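Local coordinates for protein Cow rumen GH26 endo-mannanase (Metagenome, PDB 6UEH) that hydrolyses beta-1,4-mannosidic bonds within mannans, probably including galactomannan, using a family 26 glycoside hydrolase domain joined to a CBM6-type accessory domain, at residues 423-429 with 445-451; 243-248 with 267-271; 86-90 with 101-106; 289-293 with 348-354. All blocks are in the same frame, centred on the assembly; numbering follows the deposited sequence.

Contact 1: residues 423-429 with 445-451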
loop_
_atom_site.group_PDB
_atom_site.type_symbol
_atom_site.label_atom_id
_atom_site.label_comp_id
_atom_site.label_asym_id
_atom_site.label_seq_id
_atom_site.Cartn_x
_atom_site.Cartn_y
_atom_site.Cartn_z
ATOM N N MET A 423 -0.920 -9.948 3.406
ATOM C CA MET A 423 -1.585 -8.857 4.105
ATOM C C MET A 423 -1.053 -7.518 3.609
ATOM O O MET A 423 0.104 -7.413 3.201
ATOM C CB MET A 423 -1.393 -8.980 5.616
ATOM C CG MET A 423 -2.124 -10.155 6.236
ATOM S SD MET A 423 -1.851 -10.268 8.010
ATOM C CE MET A 423 -0.097 -10.631 8.064
ATOM N N ILE A 424 -1.907 -6.500 3.643
ATOM C CA ILE A 424 -1.548 -5.180 3.140
ATOM C C ILE A 424 -1.697 -4.122 4.220
ATOM O O ILE A 424 -2.683 -4.116 4.958
ATOM C CB ILE A 424 -2.411 -4.799 1.939
ATOM C CG1 ILE A 424 -2.363 -5.919 0.906
ATOM C CG2 ILE A 424 -1.948 -3.479 1.329
ATOM C CD1 ILE A 424 -3.075 -5.582 -0.317
ATOM N N SER A 425 -0.722 -3.224 4.303
ATOM C CA SER A 425 -0.722 -2.204 5.343
ATOM C C SER A 425 -0.350 -0.815 4.832
ATOM O O SER A 425 0.132 -0.658 3.711
ATOM C CB SER A 425 0.247 -2.601 6.451
ATOM O OG SER A 425 1.580 -2.577 5.968
ATOM N N LEU A 426 -0.585 0.189 5.670
ATOM C CA LEU A 426 -0.056 1.525 5.438
ATOM C C LEU A 426 1.262 1.646 6.193
ATOM O O LEU A 426 1.290 2.069 7.349
ATOM C CB LEU A 426 -1.046 2.600 5.892
ATOM C CG LEU A 426 -2.334 2.726 5.074
ATOM C CD1 LEU A 426 -3.301 3.700 5.733
ATOM C CD2 LEU A 426 -2.018 3.158 3.648
ATOM N N ALA A 427 2.349 1.246 5.538
ATOM C CA ALA A 427 3.667 1.202 6.168
ATOM C C ALA A 427 4.156 2.592 6.560
ATOM O O ALA A 427 4.883 2.748 7.542
ATOM C CB ALA A 427 4.671 0.531 5.241
ATOM N N GLU A 428 3.770 3.589 5.768
ATOM C CA GLU A 428 4.035 4.994 6.074
ATOM C C GLU A 428 2.859 5.847 5.625
ATOM O O GLU A 428 2.158 5.497 4.675
ATOM C CB GLU A 428 5.305 5.504 5.383
ATOM C CG GLU A 428 6.600 4.832 5.784
ATOM C CD GLU A 428 7.807 5.493 5.142
ATOM O OE1 GLU A 428 7.676 6.649 4.687
ATOM O OE2 GLU A 428 8.880 4.861 5.086
ATOM N N ASN A 429 2.651 6.973 6.300
ATOM C CA ASN A 429 1.668 7.946 5.843
ATOM C C ASN A 429 1.899 9.327 6.439
ATOM O O ASN A 429 2.638 9.481 7.414
ATOM C CB ASN A 429 0.239 7.478 6.162
ATOM C CG ASN A 429 0.079 6.994 7.598
ATOM O OD1 ASN A 429 0.037 5.788 7.861
ATOM N ND2 ASN A 429 -0.019 7.932 8.532
ATOM N N TRP A 445 -6.606 -2.099 5.599
ATOM C CA TRP A 445 -5.186 -1.890 5.890
ATOM C C TRP A 445 -4.835 -2.506 7.240
ATOM O O TRP A 445 -5.505 -2.233 8.236
ATOM C CB TRP A 445 -4.831 -0.400 5.909
ATOM C CG TRP A 445 -5.183 0.370 4.668
ATOM C CD1 TRP A 445 -6.261 1.187 4.490
ATOM C CD2 TRP A 445 -4.437 0.419 3.444
ATOM N NE1 TRP A 445 -6.238 1.735 3.229
ATOM C CE2 TRP A 445 -5.128 1.279 2.566
ATOM C CE3 TRP A 445 -3.255 -0.185 3.003
ATOM C CZ2 TRP A 445 -4.678 1.549 1.274
ATOM C CZ3 TRP A 445 -2.808 0.086 1.721
ATOM C CH2 TRP A 445 -3.519 0.944 0.871
ATOM N N LEU A 446 -3.797 -3.337 7.268
ATOM C CA LEU A 446 -3.415 -4.052 8.488
ATOM C C LEU A 446 -3.001 -3.110 9.613
ATOM O O LEU A 446 -3.386 -3.305 10.767
ATOM C CB LEU A 446 -2.275 -5.032 8.201
ATOM C CG LEU A 446 -1.662 -5.719 9.426
ATOM C CD1 LEU A 446 -2.713 -6.533 10.179
ATOM C CD2 LEU A 446 -0.487 -6.595 9.017
ATOM N N TYR A 447 -2.198 -2.104 9.281
ATOM C CA TYR A 447 -1.807 -1.100 10.264
ATOM C C TYR A 447 -1.538 0.250 9.604
ATOM O O TYR A 447 -1.483 0.348 8.376
ATOM C CB TYR A 447 -0.583 -1.571 11.069
ATOM C CG TYR A 447 0.761 -1.602 10.350
ATOM C CD1 TYR A 447 1.584 -0.480 10.313
ATOM C CD2 TYR A 447 1.232 -2.770 9.762
ATOM C CE1 TYR A 447 2.820 -0.510 9.682
ATOM C CE2 TYR A 447 2.469 -2.811 9.129
ATOM C CZ TYR A 447 3.259 -1.679 9.091
ATOM O OH TYR A 447 4.489 -1.716 8.466
ATOM N N PHE A 448 -1.407 1.292 10.422
ATOM C CA PHE A 448 -0.998 2.604 9.928
ATOM C C PHE A 448 0.240 3.066 10.681
ATOM O O PHE A 448 0.545 2.551 11.756
ATOM C CB PHE A 448 -2.129 3.639 10.052
ATOM C CG PHE A 448 -2.603 3.889 11.468
ATOM C CD1 PHE A 448 -1.871 4.683 12.339
ATOM C CD2 PHE A 448 -3.814 3.374 11.906
ATOM C CE1 PHE A 448 -2.315 4.924 13.630
ATOM C CE2 PHE A 448 -4.269 3.616 13.190
ATOM C CZ PHE A 448 -3.520 4.393 14.052
ATOM N N CYS A 449 0.946 4.042 10.119
ATOM C CA CYS A 449 2.189 4.505 10.716
ATOM C C CYS A 449 2.619 5.855 10.152
ATOM O O CYS A 449 3.261 5.916 9.105
ATOM C CB CYS A 449 3.298 3.472 10.496
ATOM S SG CYS A 449 4.849 3.838 11.349
ATOM N N PRO A 450 2.259 6.943 10.846
ATOM C CA PRO A 450 2.760 8.263 10.454
ATOM C C PRO A 450 4.279 8.325 10.580
ATOM O O PRO A 450 4.850 7.642 11.432
ATOM C CB PRO A 450 2.090 9.211 11.455
ATOM C CG PRO A 450 0.908 8.452 11.980
ATOM C CD PRO A 450 1.333 7.017 11.987
ATOM N N TRP A 451 4.924 9.123 9.737
ATOM C CA TRP A 451 6.358 9.345 9.859
ATOM C C TRP A 451 6.600 10.202 11.100
ATOM O O TRP A 451 5.643 10.667 11.728
ATOM C CB TRP A 451 6.908 10.008 8.593
ATOM C CG TRP A 451 8.376 9.778 8.355
ATOM C CD1 TRP A 451 9.345 10.731 8.237
ATOM C CD2 TRP A 451 9.036 8.513 8.203
ATOM N NE1 TRP A 451 10.566 10.139 8.020
ATOM C CE2 TRP A 451 10.405 8.779 7.998
ATOM C CE3 TRP A 451 8.605 7.183 8.223
ATOM C CZ2 TRP A 451 11.344 7.765 7.816
ATOM C CZ3 TRP A 451 9.542 6.177 8.044
ATOM C CH2 TRP A 451 10.893 6.474 7.841
HETATM O O HOH W 1 6.001 0.355 8.721
#
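Ile424 and Leu426 bond to the extended chain running the same general way beside them, Leu446 N donating to Ile424 O (2.7 Å) and Leu426 N to Tyr447 O (2.9 Å), while Asn429 and Pro450 form a lone beta bridge. Leu426 lies over the Trp445 indole, its CD2 3.5 Å from the centroid of the six-membered ring, and Ile424 CG2 packs 3.7 Å from CZ3 of the same ring. With an alanine at Trp445, both aliphatic side chains would probably face a gap and Ala406 O would lose its indole N-H. Ser425 CB sits over a face of Tyr447, whose hydroxyl bonds to Glu360 and accepts from a water that also donates to Ala427 O. Asn429, with CG between backbone N and carbonyl carbon (chi1 48°), turns OD1 to accept from Cys449 N at 3.0 Å. The Glu428 carboxylate overhangs the rim of the Trp451 ring, planes 25° apart and OE2 3.3 Å from CZ3, and is salt-bridged to Arg309 and bonded to Tyr388. Strand 423-429 is the barrel's seventh; segment 445-451 lies between it and strand 169-174, Leu446 bonding to Ile170, and so helps close the barrel, while helix 408-417 packs on Ile424 and Trp445.

Contact 2: residues 243-248 with 267-271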
loop_
_atom_site.group_PDB
_atom_site.type_symbol
_atom_site.label_atom_id
_atom_site.label_comp_id
_atom_site.label_asym_id
_atom_site.label_seq_id
_atom_site.Cartn_x
_atom_site.Cartn_y
_atom_site.Cartn_z
ATOM N N VAL A 243 24.763 5.331 0.057
ATOM C CA VAL A 243 25.969 5.029 -0.703
ATOM C C VAL A 243 26.763 6.323 -0.848
ATOM O O VAL A 243 26.197 7.409 -0.715
ATOM C CB VAL A 243 25.649 4.440 -2.097
ATOM C CG1 VAL A 243 24.883 3.129 -1.964
ATOM C CG2 VAL A 243 24.872 5.447 -2.939
ATOM N N PRO A 244 28.079 6.222 -1.100
ATOM C CA PRO A 244 28.835 7.452 -1.361
ATOM C C PRO A 244 28.349 8.141 -2.632
ATOM O O PRO A 244 28.092 7.461 -3.624
ATOM C CB PRO A 244 30.277 6.957 -1.526
ATOM C CG PRO A 244 30.311 5.639 -0.826
ATOM C CD PRO A 244 28.955 5.039 -1.037
ATOM N N LYS A 245 28.207 9.463 -2.596
ATOM C CA LYS A 245 27.825 10.216 -3.785
ATOM C C LYS A 245 28.889 10.058 -4.863
ATOM O O LYS A 245 28.588 9.711 -6.004
ATOM C CB LYS A 245 27.627 11.697 -3.460
ATOM C CG LYS A 245 26.462 12.002 -2.537
ATOM C CD LYS A 245 26.356 13.502 -2.301
ATOM C CE LYS A 245 25.191 13.852 -1.392
ATOM N NZ LYS A 245 25.109 15.320 -1.156
ATOM N N ASP A 246 30.135 10.317 -4.481
ATOM C CA ASP A 246 31.279 10.140 -5.366
ATOM C C ASP A 246 31.879 8.754 -5.159
ATOM O O ASP A 246 32.819 8.582 -4.385
ATOM C CB ASP A 246 32.324 11.228 -5.110
ATOM C CG ASP A 246 33.550 11.085 -5.992
ATOM O OD1 ASP A 246 33.449 10.455 -7.065
ATOM O OD2 ASP A 246 34.616 11.614 -5.612
ATOM N N PHE A 247 31.326 7.766 -5.854
ATOM C CA PHE A 247 31.720 6.379 -5.644
ATOM C C PHE A 247 32.979 6.013 -6.425
ATOM O O PHE A 247 33.623 5.007 -6.131
ATOM C CB PHE A 247 30.574 5.442 -6.026
ATOM C CG PHE A 247 30.717 4.054 -5.469
ATOM C CD1 PHE A 247 30.641 3.833 -4.104
ATOM C CD2 PHE A 247 30.919 2.971 -6.309
ATOM C CE1 PHE A 247 30.768 2.558 -3.584
ATOM C CE2 PHE A 247 31.045 1.691 -5.795
ATOM C CZ PHE A 247 30.970 1.486 -4.432
ATOM N N ASP A 248 33.330 6.832 -7.414
ATOM C CA ASP A 248 34.520 6.582 -8.221
ATOM C C ASP A 248 35.796 6.692 -7.392
ATOM O O ASP A 248 36.712 5.884 -7.543
ATOM C CB ASP A 248 34.589 7.553 -9.404
ATOM C CG ASP A 248 33.523 7.281 -10.448
ATOM O OD1 ASP A 248 33.032 6.133 -10.517
ATOM O OD2 ASP A 248 33.179 8.213 -11.205
ATOM N N SER A 267 24.013 9.371 -7.122
ATOM C CA SER A 267 25.354 8.816 -6.960
ATOM C C SER A 267 25.873 8.154 -8.233
ATOM O O SER A 267 25.097 7.769 -9.105
ATOM C CB SER A 267 25.374 7.802 -5.814
ATOM O OG SER A 267 26.642 7.177 -5.713
ATOM N N THR A 268 27.195 8.026 -8.328
ATOM C CA THR A 268 27.821 7.316 -9.439
ATOM C C THR A 268 27.889 5.817 -9.142
ATOM O O THR A 268 28.348 5.026 -9.966
ATOM C CB THR A 268 29.231 7.853 -9.729
ATOM O OG1 THR A 268 30.013 7.816 -8.529
ATOM C CG2 THR A 268 29.155 9.289 -10.233
ATOM N N PHE A 269 27.438 5.448 -7.947
ATOM C CA PHE A 269 27.249 4.052 -7.562
ATOM C C PHE A 269 26.350 3.356 -8.584
ATOM O O PHE A 269 25.203 3.755 -8.783
ATOM C CB PHE A 269 26.640 3.986 -6.154
ATOM C CG PHE A 269 26.513 2.596 -5.586
ATOM C CD1 PHE A 269 25.395 1.819 -5.851
ATOM C CD2 PHE A 269 27.486 2.090 -4.738
ATOM C CE1 PHE A 269 25.265 0.549 -5.308
ATOM C CE2 PHE A 269 27.363 0.822 -4.189
ATOM C CZ PHE A 269 26.252 0.051 -4.475
ATOM N N LYS A 270 26.882 2.332 -9.245
ATOM C CA LYS A 270 26.109 1.583 -10.232
ATOM C C LYS A 270 25.203 0.568 -9.540
ATOM O O LYS A 270 25.667 -0.472 -9.071
ATOM C CB LYS A 270 27.034 0.883 -11.230
ATOM C CG LYS A 270 27.800 1.838 -12.135
ATOM C CD LYS A 270 28.599 1.085 -13.189
ATOM C CE LYS A 270 29.351 2.043 -14.100
ATOM N NZ LYS A 270 30.292 2.913 -13.339
ATOM N N THR A 271 23.913 0.884 -9.481
ATOM C CA THR A 271 22.943 0.082 -8.737
ATOM C C THR A 271 22.953 -1.395 -9.135
ATOM O O THR A 271 22.980 -2.276 -8.276
ATOM C CB THR A 271 21.515 0.639 -8.917
ATOM O OG1 THR A 271 21.418 1.914 -8.272
ATOM C CG2 THR A 271 20.486 -0.306 -8.312
HETATM O O HOH W 2 32.024 9.507 -8.782
HETATM O O HOH W 3 31.450 4.347 -9.555
#
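Three hydrogen bonds join Ser267 and Thr268 to Pro244 and the loop that follows it. Ser267 OG donates to Pro244 O at 2.6 Å and also accepts from Phe269 N two residues on, an ST turn, so the hydroxyl is gripped from both segments. Thr268 N reaches Lys245 O at 3.2 Å, nearly straight at 164°. The Thr268 hydroxyl, set between backbone N and carbonyl carbon (chi1 54°), accepts from Phe247 N at 3.0 Å. One water adds a link by donating to both Asp248 OD1 and Thr268 O. The aromatic part is T-shaped: Phe269 drives its CD2 edge onto the centre of the Phe247 face, centroids 4.7 Å apart and planes at 69°. Val243 CG1 then sits over a Phe269 face, 3.9 Å from the centroid. Losing the Phe247 ring to a serine is likely to leave the Phe269 edge without a face to meet, and Lys280 without its cation-pi partner. Hydroxyl and backbone bonds thus fix the exposed loop, while the buried aromatic pair anchors it on helix 280-301.

Contact 3: residues 86-90 with 101-106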
loop_
_atom_site.group_PDB
_atom_site.type_symbol
_atom_site.label_atom_id
_atom_site.label_comp_id
_atom_site.label_asym_id
_atom_site.label_seq_id
_atom_site.Cartn_x
_atom_site.Cartn_y
_atom_site.Cartn_z
ATOM N N ASP A 86 -14.897 9.637 -9.459
ATOM C CA ASP A 86 -14.638 8.804 -10.635
ATOM C C ASP A 86 -13.756 7.597 -10.322
ATOM O O ASP A 86 -12.817 7.687 -9.528
ATOM C CB ASP A 86 -13.969 9.621 -11.745
ATOM C CG ASP A 86 -14.863 10.710 -12.300
ATOM O OD1 ASP A 86 -16.081 10.695 -12.024
ATOM O OD2 ASP A 86 -14.340 11.581 -13.026
ATOM N N TYR A 87 -14.056 6.476 -10.972
ATOM C CA TYR A 87 -13.226 5.281 -10.891
ATOM C C TYR A 87 -12.917 4.783 -12.299
ATOM O O TYR A 87 -13.830 4.574 -13.099
ATOM C CB TYR A 87 -13.922 4.189 -10.083
ATOM C CG TYR A 87 -14.468 4.661 -8.755
ATOM C CD1 TYR A 87 -13.651 4.744 -7.635
ATOM C CD2 TYR A 87 -15.807 5.013 -8.620
ATOM C CE1 TYR A 87 -14.149 5.173 -6.415
ATOM C CE2 TYR A 87 -16.315 5.440 -7.403
ATOM C CZ TYR A 87 -15.481 5.517 -6.305
ATOM O OH TYR A 87 -15.977 5.943 -5.092
ATOM N N GLN A 88 -11.634 4.590 -12.595
ATOM C CA GLN A 88 -11.201 4.241 -13.948
ATOM C C GLN A 88 -10.942 2.746 -14.133
ATOM O O GLN A 88 -10.324 2.099 -13.285
ATOM C CB GLN A 88 -9.936 5.023 -14.321
ATOM C CG GLN A 88 -10.160 6.508 -14.577
ATOM C CD GLN A 88 -10.284 7.316 -13.301
ATOM O OE1 GLN A 88 -9.718 6.959 -12.268
ATOM N NE2 GLN A 88 -11.030 8.415 -13.366
ATOM N N TYR A 89 -11.411 2.215 -15.258
ATOM C CA TYR A 89 -11.213 0.810 -15.603
ATOM C C TYR A 89 -10.867 0.656 -17.080
ATOM O O TYR A 89 -11.419 1.353 -17.933
ATOM C CB TYR A 89 -12.467 -0.012 -15.272
ATOM C CG TYR A 89 -12.741 -0.125 -13.793
ATOM C CD1 TYR A 89 -13.470 0.851 -13.124
ATOM C CD2 TYR A 89 -12.265 -1.204 -13.061
ATOM C CE1 TYR A 89 -13.716 0.757 -11.768
ATOM C CE2 TYR A 89 -12.506 -1.309 -11.704
ATOM C CZ TYR A 89 -13.231 -0.325 -11.064
ATOM O OH TYR A 89 -13.471 -0.425 -9.713
ATOM N N THR A 90 -9.951 -0.258 -17.379
ATOM C CA THR A 90 -9.627 -0.578 -18.763
ATOM C C THR A 90 -10.454 -1.766 -19.245
ATOM O O THR A 90 -10.280 -2.889 -18.766
ATOM C CB THR A 90 -8.136 -0.900 -18.943
ATOM O OG1 THR A 90 -7.348 0.221 -18.526
ATOM C CG2 THR A 90 -7.837 -1.213 -20.405
ATOM N N ASP A 101 -16.380 -6.386 -14.456
ATOM C CA ASP A 101 -16.393 -5.982 -13.052
ATOM C C ASP A 101 -15.928 -4.536 -12.914
ATOM O O ASP A 101 -14.753 -4.229 -13.123
ATOM C CB ASP A 101 -15.506 -6.931 -12.231
ATOM C CG ASP A 101 -15.430 -6.559 -10.756
ATOM O OD1 ASP A 101 -16.247 -5.743 -10.276
ATOM O OD2 ASP A 101 -14.546 -7.108 -10.064
ATOM N N PHE A 102 -16.857 -3.650 -12.565
ATOM C CA PHE A 102 -16.539 -2.238 -12.387
ATOM C C PHE A 102 -16.291 -1.893 -10.918
ATOM O O PHE A 102 -16.386 -0.731 -10.524
ATOM C CB PHE A 102 -17.657 -1.357 -12.954
ATOM C CG PHE A 102 -17.610 -1.208 -14.452
ATOM C CD1 PHE A 102 -16.650 -0.406 -15.051
ATOM C CD2 PHE A 102 -18.527 -1.861 -15.258
ATOM C CE1 PHE A 102 -16.602 -0.266 -16.426
ATOM C CE2 PHE A 102 -18.486 -1.720 -16.636
ATOM C CZ PHE A 102 -17.521 -0.922 -17.220
ATOM N N GLY A 103 -15.985 -2.909 -10.115
ATOM C CA GLY A 103 -15.519 -2.709 -8.752
ATOM C C GLY A 103 -16.572 -2.503 -7.679
ATOM O O GLY A 103 -17.770 -2.432 -7.959
ATOM N N MET A 104 -16.110 -2.420 -6.435
ATOM C CA MET A 104 -16.977 -2.139 -5.297
ATOM C C MET A 104 -16.757 -0.706 -4.850
ATOM O O MET A 104 -15.627 -0.306 -4.575
ATOM C CB MET A 104 -16.702 -3.092 -4.136
ATOM C CG MET A 104 -16.214 -4.465 -4.539
ATOM S SD MET A 104 -15.756 -5.433 -3.087
ATOM C CE MET A 104 -15.015 -6.867 -3.866
ATOM N N HIS A 105 -17.831 0.069 -4.774
ATOM C CA HIS A 105 -17.699 1.480 -4.450
ATOM C C HIS A 105 -18.758 1.939 -3.459
ATOM O O HIS A 105 -19.812 1.321 -3.315
ATOM C CB HIS A 105 -17.751 2.312 -5.730
ATOM C CG HIS A 105 -16.790 1.845 -6.776
ATOM N ND1 HIS A 105 -15.423 1.920 -6.612
ATOM C CD2 HIS A 105 -16.993 1.266 -7.982
ATOM C CE1 HIS A 105 -14.826 1.422 -7.680
ATOM N NE2 HIS A 105 -15.756 1.018 -8.526
ATOM N N ARG A 106 -18.452 3.029 -2.767
ATOM C CA ARG A 106 -19.306 3.532 -1.706
ATOM C C ARG A 106 -20.531 4.254 -2.253
ATOM O O ARG A 106 -20.416 5.161 -3.078
ATOM C CB ARG A 106 -18.502 4.463 -0.795
ATOM C CG ARG A 106 -19.266 5.055 0.373
ATOM C CD ARG A 106 -18.284 5.720 1.329
ATOM N NE ARG A 106 -18.939 6.466 2.398
ATOM C CZ ARG A 106 -18.291 7.006 3.425
ATOM N NH1 ARG A 106 -16.974 6.873 3.520
ATOM N NH2 ARG A 106 -18.956 7.675 4.358
HETATM O O HOH W 4 -18.553 6.821 -3.872
#
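Tyr87 and His105 stack face to face, the imidazole lying almost flat on the phenol: centroids 3.7 Å apart and planes 17° from parallel, with ND1 over the centre of the tyrosine ring. The histidine is held by its own segment, NE2 donating to Phe102 O at 2.7 Å. Tyr89 comes in at the imidazole edge, its OH 3.0 Å from His105 NE2. These rings meet across the beta sandwich of the CBM6-type domain, because strand 85-94 borders one antiparallel sheet while 97-107 pairs with 59-69 in the other; the axes of the two short segments pass 8.1 Å apart at 151°, roughly antiparallel. Phe102 turns its edge to the Tyr89 face, CD1 3.9 Å from Tyr89 CD1, and its CA lies over the same ring. Gly103, at positive phi, brings CA within 3.2 Å of Tyr89 OH, where a beta carbon would clash. A water joins Tyr87 OH to Arg106 O, and the Arg106 guanidinium bonds to Asn108 and forms salt bridges with Asp58 and, in the catalytic domain, Glu441.

Contact 4: residues 289-293 with 348-354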
loop_
_atom_site.group_PDB
_atom_site.type_symbol
_atom_site.label_atom_id
_atom_site.label_comp_id
_atom_site.label_asym_id
_atom_site.label_seq_id
_atom_site.Cartn_x
_atom_site.Cartn_y
_atom_site.Cartn_z
ATOM N N ILE A 289 25.352 -4.933 4.360
ATOM C CA ILE A 289 24.519 -6.061 4.764
ATOM C C ILE A 289 25.083 -6.720 6.024
ATOM O O ILE A 289 24.332 -7.098 6.925
ATOM C CB ILE A 289 24.400 -7.103 3.633
ATOM C CG1 ILE A 289 23.599 -6.526 2.466
ATOM C CG2 ILE A 289 23.734 -8.378 4.131
ATOM C CD1 ILE A 289 23.577 -7.422 1.245
ATOM N N LYS A 290 26.407 -6.835 6.082
ATOM C CA LYS A 290 27.089 -7.423 7.234
ATOM C C LYS A 290 26.790 -6.650 8.515
ATOM O O LYS A 290 26.490 -7.244 9.554
ATOM C CB LYS A 290 28.602 -7.472 6.994
ATOM C CG LYS A 290 29.402 -8.086 8.144
ATOM C CD LYS A 290 30.905 -7.950 7.922
ATOM C CE LYS A 290 31.326 -6.484 7.905
ATOM N NZ LYS A 290 32.807 -6.304 7.805
ATOM N N MET A 291 26.872 -5.326 8.439
ATOM C CA MET A 291 26.643 -4.484 9.609
ATOM C C MET A 291 25.176 -4.508 10.021
ATOM O O MET A 291 24.855 -4.467 11.212
ATOM C CB MET A 291 27.101 -3.052 9.337
ATOM C CG MET A 291 28.591 -2.947 9.057
ATOM S SD MET A 291 29.217 -1.259 9.110
ATOM C CE MET A 291 30.952 -1.546 8.782
ATOM N N LEU A 292 24.290 -4.587 9.033
ATOM C CA LEU A 292 22.868 -4.764 9.296
ATOM C C LEU A 292 22.598 -6.102 9.978
ATOM O O LEU A 292 21.899 -6.163 10.992
ATOM C CB LEU A 292 22.063 -4.675 8.000
ATOM C CG LEU A 292 20.592 -5.083 8.124
ATOM C CD1 LEU A 292 19.787 -4.010 8.854
ATOM C CD2 LEU A 292 19.995 -5.389 6.755
ATOM N N ALA A 293 23.153 -7.171 9.411
ATOM C CA ALA A 293 22.920 -8.523 9.918
ATOM C C ALA A 293 23.407 -8.662 11.352
ATOM O O ALA A 293 22.820 -9.396 12.150
ATOM C CB ALA A 293 23.601 -9.550 9.028
ATOM N N LEU A 348 20.634 -12.754 3.996
ATOM C CA LEU A 348 20.260 -12.699 5.408
ATOM C C LEU A 348 19.793 -14.051 5.943
ATOM O O LEU A 348 20.149 -14.435 7.058
ATOM C CB LEU A 348 19.168 -11.650 5.640
ATOM C CG LEU A 348 19.560 -10.175 5.488
ATOM C CD1 LEU A 348 18.468 -9.269 6.044
ATOM C CD2 LEU A 348 20.896 -9.884 6.164
ATOM N N THR A 349 19.000 -14.772 5.153
ATOM C CA THR A 349 18.419 -16.028 5.622
ATOM C C THR A 349 19.393 -17.199 5.532
ATOM O O THR A 349 19.409 -18.063 6.405
ATOM C CB THR A 349 17.134 -16.396 4.842
ATOM O OG1 THR A 349 17.433 -16.558 3.449
ATOM C CG2 THR A 349 16.071 -15.319 5.019
ATOM N N ASN A 350 20.206 -17.233 4.482
ATOM C CA ASN A 350 21.113 -18.358 4.282
ATOM C C ASN A 350 22.495 -18.130 4.886
ATOM O O ASN A 350 22.935 -18.893 5.744
ATOM C CB ASN A 350 21.244 -18.675 2.791
ATOM C CG ASN A 350 19.944 -19.165 2.186
ATOM O OD1 ASN A 350 19.222 -19.950 2.798
ATOM N ND2 ASN A 350 19.635 -18.701 0.980
ATOM N N GLU A 351 23.176 -17.080 4.439
ATOM C CA GLU A 351 24.543 -16.827 4.877
ATOM C C GLU A 351 24.607 -16.367 6.334
ATOM O O GLU A 351 25.519 -16.747 7.069
ATOM C CB GLU A 351 25.208 -15.793 3.965
ATOM C CG GLU A 351 26.657 -15.497 4.314
ATOM C CD GLU A 351 27.454 -15.013 3.118
ATOM O OE1 GLU A 351 27.637 -15.806 2.168
ATOM O OE2 GLU A 351 27.894 -13.843 3.127
ATOM N N TYR A 352 23.638 -15.560 6.754
ATOM C CA TYR A 352 23.642 -15.029 8.115
ATOM C C TYR A 352 22.655 -15.748 9.032
ATOM O O TYR A 352 22.560 -15.426 10.217
ATOM C CB TYR A 352 23.353 -13.529 8.097
ATOM C CG TYR A 352 24.507 -12.716 7.555
ATOM C CD1 TYR A 352 25.618 -12.445 8.344
ATOM C CD2 TYR A 352 24.495 -12.234 6.253
ATOM C CE1 TYR A 352 26.683 -11.709 7.853
ATOM C CE2 TYR A 352 25.556 -11.496 5.753
ATOM C CZ TYR A 352 26.645 -11.237 6.557
ATOM O OH TYR A 352 27.703 -10.502 6.067
ATOM N N ASP A 353 21.932 -16.716 8.474
ATOM C CA ASP A 353 21.036 -17.586 9.239
ATOM C C ASP A 353 20.018 -16.797 10.068
ATOM O O ASP A 353 19.704 -17.163 11.201
ATOM C CB ASP A 353 21.853 -18.513 10.147
ATOM C CG ASP A 353 21.101 -19.780 10.520
ATOM O OD1 ASP A 353 20.215 -20.200 9.745
ATOM O OD2 ASP A 353 21.403 -20.360 11.585
ATOM N N LEU A 354 19.506 -15.716 9.492
ATOM C CA LEU A 354 18.492 -14.899 10.152
ATOM C C LEU A 354 17.091 -15.320 9.716
ATOM O O LEU A 354 16.788 -15.361 8.525
ATOM C CB LEU A 354 18.729 -13.420 9.850
ATOM C CG LEU A 354 19.992 -12.825 10.475
ATOM C CD1 LEU A 354 20.352 -11.497 9.827
ATOM C CD2 LEU A 354 19.792 -12.647 11.971
#
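Tyr352 lays its ring against Ala293 where two neighbouring outer helices of the (beta/alpha)8 barrel meet, helix 280-301 and the end of helix 334-351. The tyrosine has CG anti to the carbonyl carbon and beside the backbone N (chi1 -72°), which carries the ring across to the other helix. Starting at the root, Tyr352 CB is 4.1 Å from Ala293 CB. That same methyl lies over a face of the ring, displaced toward the rim, and is 3.6 Å from both CG and CD1 of Tyr352, a CH-pi contact; CE1 and CD2 lie slightly farther from it. Along the other rim, Tyr352 CE2 meets Ile289 CG2 at 4.0 Å. Near the tip, CZ passes the Lys290 backbone at CA, and Tyr352 OH ends 3.3 Å from Lys290 CB, beside the aliphatic root of a lysine whose far end leads off from the contact. Across the two segments, the nearest neighbours of the phenol oxygen are thus carbon atoms of Lys290. Deeper in, Leu348 puts CD2 3.8 Å from Ile289 CG2 and also against Ala293 CB, and both Leu348 and Leu292 reach Phe308 of strand 306-309. Past the wide last turn of the helix, Asp353 takes positive phi and the chain folds back, Leu354 N bonding to Leu348 O. This return brings Leu354 CD1 to 3.9 Å from Ala293 CB.

From the N terminus the contacts follow in series, with none nested or crossed. Contact 3 comes first, in the CBM6-type domain, where the ten residues between its segments carry the chain from one sheet to the other. Contact 2 closes an 18-residue loop within the excursion from barrel strand 234-238 to helix 280-301. Contact 4 begins on that helix and spans 54 residues, tying it to the end of helix 334-351 on the barrel's outside. Contact 1, last and nearest the centre of the chain, closes a 15-residue link carrying helix 435-441, bringing 445-451 beside strand 423-429. Contacts 2 and 4 lie on one side of the centre, about 10 Å apart at nearest atoms; contact 3 lies opposite both.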